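Local structure of lectin-like protein (Entamoeba histolytica HM-1:IMSS-A, 5ZBT) at residues P78-Q83 / I201-F206; L171-L176 / L182-M187. The protein is of unknown function but may bind D-mannose through this legume lectin-like domain of a longer ERGIC-53-like membrane protein. One frame throughout, in Å; residues are numbered along the deposited sequence.

Overall arrangement
The chain folds into a beta sandwich of two antiparallel sheets, the legume lectin fold. From the N terminus it first reaches 78-83, where strand 80-90 begins. Much later it runs through 170-176, turns, and returns along 181-188; interaction 2 closes this short hairpin. It then passes strand 191-198 and enters the loop 201-206, which comes back to 78-83 in interaction 1. Interaction 2 is therefore nested inside the long loop closed by interaction 1. Strands 80-90 and 170-176 are neighbours in one sheet, joined by a probable hydrogen bond from Leu82 N to Ile173 O. Tyr175 OH also reaches Ile201 O, linking the hairpin to the loop.

Interaction 1 (P78-Q83 / I201-F206); sequences PSFELQ and IDIPPF
This contact belongs to the interior of the legume lectin beta sandwich, near one end of it. Phe80, at the start of strand 80-90 in one sheet, meets Phe206 and Ile203 of the loop that leads into strand 207-213 of the other sheet. The two phenylalanines reach toward each other from opposite directions. Phe80 CZ lies 4.1 Å from Phe206 CE1. Phe80 CE2 is equally close to that carbon, and Phe206 CZ also reaches Phe80 CZ. The ring centroids are 5.8 Å apart and the planes are inclined at 46°. The pair is thus oblique, neither a parallel stack nor a T-shape.

Both rings take the same first torsion. With chi1 62° in each, CG lies between the backbone N and the carbonyl carbon, and each ring swings back along its own backbone. Its edge there meets, in plane, a carbonyl oxygen two residues earlier in its own segment: Pro78 O for Phe80 and Pro204 O for Phe206.

Ile203 adds the aliphatic part. Its CB points toward strand 80-83, and its chain is extended to the terminal methyl, with chi2 180°. This brings Ile203 CD1 to 4.4 Å from Phe80 CZ, obliquely to the ring.

Leu102 of strand 97-103 touches both phenylalanines. Tyr175 and Tyr229, from the strands flanking 80-90, also pack on Phe80.

No hydrogen bond crosses between the two segments. The contact is apolar and small, burying 125 Å² in all. Its cohesion rests on ring and methyl carbons at van der Waals distance, and hydrophobic burial rather than directed bonding holds the loop to the strand here.

Interaction 2 (L171-L176 / L182-M187); sequences LRIKYL and LIIEIM
Arg172 with Glu185 and Lys174 with Ile183 are the hydrogen-bonded pairs of an antiparallel beta hairpin, four backbone bonds in all. Arg172 N gives to Glu185 O at 2.7 Å, and Glu185 N returns a bond to Arg172 O. Lys174 and Ile183 repeat the pattern. The N-to-C directions of the two strand segments differ by 157°, nearly antiparallel.

Charged groups gather on the face bearing Arg172, Lys174 and Glu185. Arg172 NE is 3.2 Å from Glu185 OE1 in a salt bridge. The carboxylate oxygen lies at the guanidinium edge, near its plane, but the two planes are turned 67° apart. The arginine runs extended through chi1 and chi2, then bends at chi3 (-36°), and its CD also lies 3.2 Å from Glu185 OE1. Lys174 NZ makes a longer salt bridge to Glu185 OE2, at 3.6 Å. One water links Lys174 to the other carboxylate oxygen: it accepts from Lys174 NZ at 2.8 Å and donates to Glu185 OE1. Asn192 bonds both Glu185 OE1 and Arg172 NH2, and Glu81 on the neighbouring strand pairs with Arg172 NH1. Ile183 shares this face and lays its CG2 against Lys174 CE.

Apolar contacts fill the other face, with Leu171, Ile173, Tyr175, Leu182, Ile184 and Ile186. Leu171 CD1 meets Ile184 CG2 at 3.8 Å. Ile173 lies alongside Ile184 and Leu182, pointing the same way; its CG1 is 4.0 Å from Ile184 CD1. The Tyr175 ring turns its edge to the Leu182 backbone. Val100 and Val138, from the opposing sheet, pack on this side of the hairpin.

The hairpin is thus two-sided. One face joins the hydrophobic core of the sandwich. On the other, Glu185 is shared by two cationic side chains, a water and Asn192, which probably favours its ionised form.

Interaction 1 (P78-Q83 / I201-F206)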
loop_
_atom_site.group_PDB
_atom_site.type_symbol
_atom_site.label_atom_id
_atom_site.label_comp_id
_atom_site.label_asym_id
_atom_site.label_seq_id
_atom_site.Cartn_x
_atom_site.Cartn_y
_atom_site.Cartn_z
ATOM N N PRO A 78 18.436 0.366 -3.593
ATOM C CA PRO A 78 18.957 -0.987 -3.834
ATOM C C PRO A 78 17.895 -2.003 -3.463
ATOM O O PRO A 78 16.763 -1.618 -3.155
ATOM C CB PRO A 78 20.156 -1.068 -2.888
ATOM C CG PRO A 78 19.717 -0.228 -1.728
ATOM C CD PRO A 78 18.905 0.913 -2.304
ATOM N N SER A 79 18.241 -3.288 -3.462
ATOM C CA SER A 79 17.283 -4.302 -3.050
ATOM C C SER A 79 16.702 -3.912 -1.706
ATOM O O SER A 79 17.427 -3.513 -0.793
ATOM C CB SER A 79 17.947 -5.676 -2.979
ATOM O OG SER A 79 18.371 -6.041 -4.274
ATOM N N PHE A 80 15.383 -3.971 -1.608
ATOM C CA PHE A 80 14.725 -3.409 -0.446
ATOM C C PHE A 80 13.573 -4.296 -0.026
ATOM O O PHE A 80 13.099 -5.154 -0.782
ATOM C CB PHE A 80 14.216 -1.984 -0.706
ATOM C CG PHE A 80 13.188 -1.894 -1.785
ATOM C CD1 PHE A 80 11.837 -2.058 -1.487
ATOM C CD2 PHE A 80 13.566 -1.631 -3.102
ATOM C CE1 PHE A 80 10.875 -1.979 -2.476
ATOM C CE2 PHE A 80 12.618 -1.531 -4.098
ATOM C CZ PHE A 80 11.259 -1.703 -3.785
ATOM N N GLU A 81 13.124 -4.057 1.201
ATOM C CA GLU A 81 11.919 -4.667 1.729
ATOM C C GLU A 81 11.123 -3.571 2.425
ATOM O O GLU A 81 11.677 -2.823 3.243
ATOM C CB GLU A 81 12.248 -5.822 2.687
ATOM C CG GLU A 81 11.078 -6.192 3.561
ATOM C CD GLU A 81 11.249 -7.519 4.292
ATOM O OE1 GLU A 81 11.889 -8.452 3.754
ATOM O OE2 GLU A 81 10.705 -7.631 5.412
ATOM N N LEU A 82 9.849 -3.440 2.060
ATOM C CA LEU A 82 8.927 -2.557 2.756
ATOM C C LEU A 82 7.947 -3.398 3.564
ATOM O O LEU A 82 7.448 -4.429 3.080
ATOM C CB LEU A 82 8.177 -1.644 1.781
ATOM C CG LEU A 82 9.029 -0.927 0.732
ATOM C CD1 LEU A 82 8.176 -0.391 -0.408
ATOM C CD2 LEU A 82 9.817 0.197 1.374
ATOM N N GLN A 83 7.689 -2.959 4.799
ATOM C CA GLN A 83 6.751 -3.603 5.718
ATOM C C GLN A 83 5.711 -2.582 6.151
ATOM O O GLN A 83 6.038 -1.605 6.832
ATOM C CB GLN A 83 7.469 -4.169 6.943
ATOM C CG GLN A 83 8.374 -5.353 6.652
ATOM C CD GLN A 83 9.247 -5.689 7.831
ATOM O OE1 GLN A 83 8.939 -5.308 8.950
ATOM N NE2 GLN A 83 10.352 -6.379 7.588
ATOM N N ILE A 201 10.645 -8.046 -13.625
ATOM C CA ILE A 201 9.872 -6.822 -13.459
ATOM C C ILE A 201 10.831 -5.728 -13.019
ATOM O O ILE A 201 11.667 -5.944 -12.132
ATOM C CB ILE A 201 8.718 -7.004 -12.457
ATOM C CG1 ILE A 201 7.959 -5.702 -12.239
ATOM C CG2 ILE A 201 9.212 -7.569 -11.125
ATOM C CD1 ILE A 201 6.708 -5.913 -11.378
ATOM N N ASP A 202 10.740 -4.580 -13.670
ATOM C CA ASP A 202 11.636 -3.461 -13.442
ATOM C C ASP A 202 10.961 -2.444 -12.545
ATOM O O ASP A 202 9.766 -2.185 -12.687
ATOM C CB ASP A 202 12.008 -2.814 -14.770
ATOM C CG ASP A 202 13.416 -3.145 -15.194
ATOM O OD1 ASP A 202 13.770 -2.797 -16.337
ATOM O OD2 ASP A 202 14.167 -3.730 -14.376
ATOM N N ILE A 203 11.731 -1.873 -11.624
ATOM C CA ILE A 203 11.246 -0.777 -10.784
ATOM C C ILE A 203 12.214 0.393 -10.905
ATOM O O ILE A 203 13.259 0.411 -10.237
ATOM C CB ILE A 203 11.079 -1.201 -9.316
ATOM C CG1 ILE A 203 10.160 -2.425 -9.221
ATOM C CG2 ILE A 203 10.514 -0.055 -8.503
ATOM C CD1 ILE A 203 9.939 -2.915 -7.823
ATOM N N PRO A 204 11.906 1.386 -11.731
ATOM C CA PRO A 204 12.735 2.597 -11.792
ATOM C C PRO A 204 12.590 3.406 -10.514
ATOM O O PRO A 204 11.747 3.076 -9.666
ATOM C CB PRO A 204 12.159 3.352 -13.005
ATOM C CG PRO A 204 11.234 2.392 -13.692
ATOM C CD PRO A 204 10.746 1.464 -12.627
ATOM N N PRO A 205 13.378 4.468 -10.330
ATOM C CA PRO A 205 13.149 5.365 -9.180
ATOM C C PRO A 205 11.668 5.722 -9.025
ATOM O O PRO A 205 10.951 5.905 -10.010
ATOM C CB PRO A 205 13.995 6.593 -9.522
ATOM C CG PRO A 205 15.115 6.050 -10.386
ATOM C CD PRO A 205 14.554 4.871 -11.139
ATOM N N PHE A 206 11.197 5.801 -7.780
ATOM C CA PHE A 206 9.760 5.926 -7.562
ATOM C C PHE A 206 9.439 6.798 -6.350
ATOM O O PHE A 206 10.244 6.973 -5.432
ATOM C CB PHE A 206 9.096 4.545 -7.390
ATOM C CG PHE A 206 9.589 3.767 -6.184
ATOM C CD1 PHE A 206 10.634 2.850 -6.302
ATOM C CD2 PHE A 206 9.010 3.945 -4.941
ATOM C CE1 PHE A 206 11.085 2.127 -5.203
ATOM C CE2 PHE A 206 9.462 3.228 -3.836
ATOM C CZ PHE A 206 10.495 2.315 -3.970
#

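Interaction 2 (L171-L176 / L182-M187)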
loop_
_atom_site.group_PDB
_atom_site.type_symbol
_atom_site.label_atom_id
_atom_site.label_comp_id
_atom_site.label_asym_id
_atom_site.label_seq_id
_atom_site.Cartn_x
_atom_site.Cartn_y
_atom_site.Cartn_z
ATOM N N LEU A 171 1.854 -6.159 5.448
ATOM C CA LEU A 171 2.070 -6.368 4.026
ATOM C C LEU A 171 3.559 -6.249 3.726
ATOM O O LEU A 171 4.193 -5.251 4.091
ATOM C CB LEU A 171 1.261 -5.350 3.216
ATOM C CG LEU A 171 1.582 -5.236 1.724
ATOM C CD1 LEU A 171 1.120 -6.490 0.971
ATOM C CD2 LEU A 171 0.956 -3.965 1.112
ATOM N N ARG A 172 4.127 -7.267 3.079
ATOM C CA ARG A 172 5.570 -7.313 2.840
ATOM C C ARG A 172 5.848 -7.210 1.342
ATOM O O ARG A 172 5.397 -8.054 0.560
ATOM C CB ARG A 172 6.190 -8.586 3.427
ATOM C CG ARG A 172 7.726 -8.620 3.381
ATOM C CD ARG A 172 8.342 -9.952 3.863
ATOM N NE ARG A 172 7.592 -10.558 4.961
ATOM C CZ ARG A 172 7.614 -10.128 6.216
ATOM N NH1 ARG A 172 8.376 -9.095 6.563
ATOM N NH2 ARG A 172 6.860 -10.725 7.123
ATOM N N ILE A 173 6.598 -6.183 0.952
ATOM C CA ILE A 173 6.945 -5.912 -0.440
ATOM C C ILE A 173 8.463 -6.008 -0.571
ATOM O O ILE A 173 9.190 -5.174 -0.018
ATOM C CB ILE A 173 6.435 -4.531 -0.884
ATOM C CG1 ILE A 173 4.905 -4.484 -0.846
ATOM C CG2 ILE A 173 6.968 -4.159 -2.269
ATOM C CD1 ILE A 173 4.363 -3.095 -0.632
ATOM N N LYS A 174 8.946 -7.018 -1.295
ATOM C CA LYS A 174 10.373 -7.281 -1.442
ATOM C C LYS A 174 10.755 -7.196 -2.911
ATOM O O LYS A 174 10.108 -7.819 -3.756
ATOM C CB LYS A 174 10.743 -8.675 -0.919
ATOM C CG LYS A 174 10.658 -8.877 0.577
ATOM C CD LYS A 174 11.436 -10.152 0.983
ATOM C CE LYS A 174 10.734 -11.436 0.508
ATOM N NZ LYS A 174 11.471 -12.706 0.834
ATOM N N TYR A 175 11.829 -6.479 -3.215
ATOM C CA TYR A 175 12.332 -6.406 -4.581
ATOM C C TYR A 175 13.837 -6.651 -4.602
ATOM O O TYR A 175 14.592 -5.988 -3.883
ATOM C CB TYR A 175 12.006 -5.054 -5.207
ATOM C CG TYR A 175 12.432 -4.916 -6.660
ATOM C CD1 TYR A 175 11.872 -5.726 -7.649
ATOM C CD2 TYR A 175 13.377 -3.959 -7.047
ATOM C CE1 TYR A 175 12.234 -5.590 -8.982
ATOM C CE2 TYR A 175 13.746 -3.808 -8.387
ATOM C CZ TYR A 175 13.170 -4.630 -9.343
ATOM O OH TYR A 175 13.528 -4.500 -10.665
ATOM N N LEU A 176 14.274 -7.600 -5.424
ATOM C CA LEU A 176 15.692 -7.844 -5.649
ATOM C C LEU A 176 16.079 -7.222 -6.984
ATOM O O LEU A 176 15.556 -7.623 -8.032
ATOM C CB LEU A 176 15.997 -9.339 -5.633
ATOM C CG LEU A 176 15.373 -10.049 -4.432
ATOM C CD1 LEU A 176 15.516 -11.562 -4.559
ATOM C CD2 LEU A 176 16.014 -9.545 -3.160
ATOM N N LEU A 182 10.120 -9.242 -7.906
ATOM C CA LEU A 182 9.270 -8.651 -6.886
ATOM C C LEU A 182 8.513 -9.763 -6.168
ATOM O O LEU A 182 7.972 -10.666 -6.810
ATOM C CB LEU A 182 8.303 -7.645 -7.504
ATOM C CG LEU A 182 7.310 -7.005 -6.545
ATOM C CD1 LEU A 182 8.003 -5.905 -5.784
ATOM C CD2 LEU A 182 6.117 -6.468 -7.303
ATOM N N ILE A 183 8.486 -9.701 -4.844
ATOM C CA ILE A 183 7.822 -10.704 -4.022
ATOM C C ILE A 183 6.904 -9.981 -3.050
ATOM O O ILE A 183 7.334 -9.046 -2.369
ATOM C CB ILE A 183 8.834 -11.591 -3.267
ATOM C CG1 ILE A 183 9.791 -12.255 -4.264
ATOM C CG2 ILE A 183 8.121 -12.643 -2.442
ATOM C CD1 ILE A 183 10.759 -13.225 -3.635
ATOM N N ILE A 184 5.628 -10.374 -3.043
ATOM C CA ILE A 184 4.628 -9.885 -2.101
ATOM C C ILE A 184 4.296 -11.021 -1.147
ATOM O O ILE A 184 3.966 -12.131 -1.585
ATOM C CB ILE A 184 3.345 -9.407 -2.807
ATOM C CG1 ILE A 184 3.660 -8.517 -4.016
ATOM C CG2 ILE A 184 2.441 -8.686 -1.824
ATOM C CD1 ILE A 184 4.330 -7.224 -3.682
ATOM N N GLU A 185 4.386 -10.741 0.150
ATOM C CA GLU A 185 3.961 -11.643 1.201
ATOM C C GLU A 185 3.100 -10.850 2.165
ATOM O O GLU A 185 3.105 -9.619 2.148
ATOM C CB GLU A 185 5.161 -12.259 1.941
ATOM C CG GLU A 185 6.008 -13.144 1.044
ATOM C CD GLU A 185 7.427 -13.336 1.534
ATOM O OE1 GLU A 185 7.782 -12.786 2.607
ATOM O OE2 GLU A 185 8.183 -14.055 0.845
ATOM N N ILE A 186 2.353 -11.551 3.005
ATOM C CA ILE A 186 1.611 -10.876 4.060
ATOM C C ILE A 186 1.683 -11.711 5.332
ATOM O O ILE A 186 1.478 -12.927 5.301
ATOM C CB ILE A 186 0.153 -10.563 3.662
ATOM C CG1 ILE A 186 -0.478 -9.657 4.728
ATOM C CG2 ILE A 186 -0.667 -11.815 3.486
ATOM C CD1 ILE A 186 -1.509 -8.691 4.193
ATOM N N MET A 187 2.040 -11.059 6.437
ATOM C CA MET A 187 2.156 -11.703 7.739
ATOM C C MET A 187 0.832 -11.542 8.474
ATOM O O MET A 187 0.451 -10.429 8.849
ATOM C CB MET A 187 3.313 -11.108 8.547
ATOM C CG MET A 187 3.700 -11.956 9.778
ATOM S SD MET A 187 2.472 -11.930 11.131
ATOM C CE MET A 187 2.379 -10.172 11.457
HETATM O O HOH W 1 10.528 -12.971 3.444
#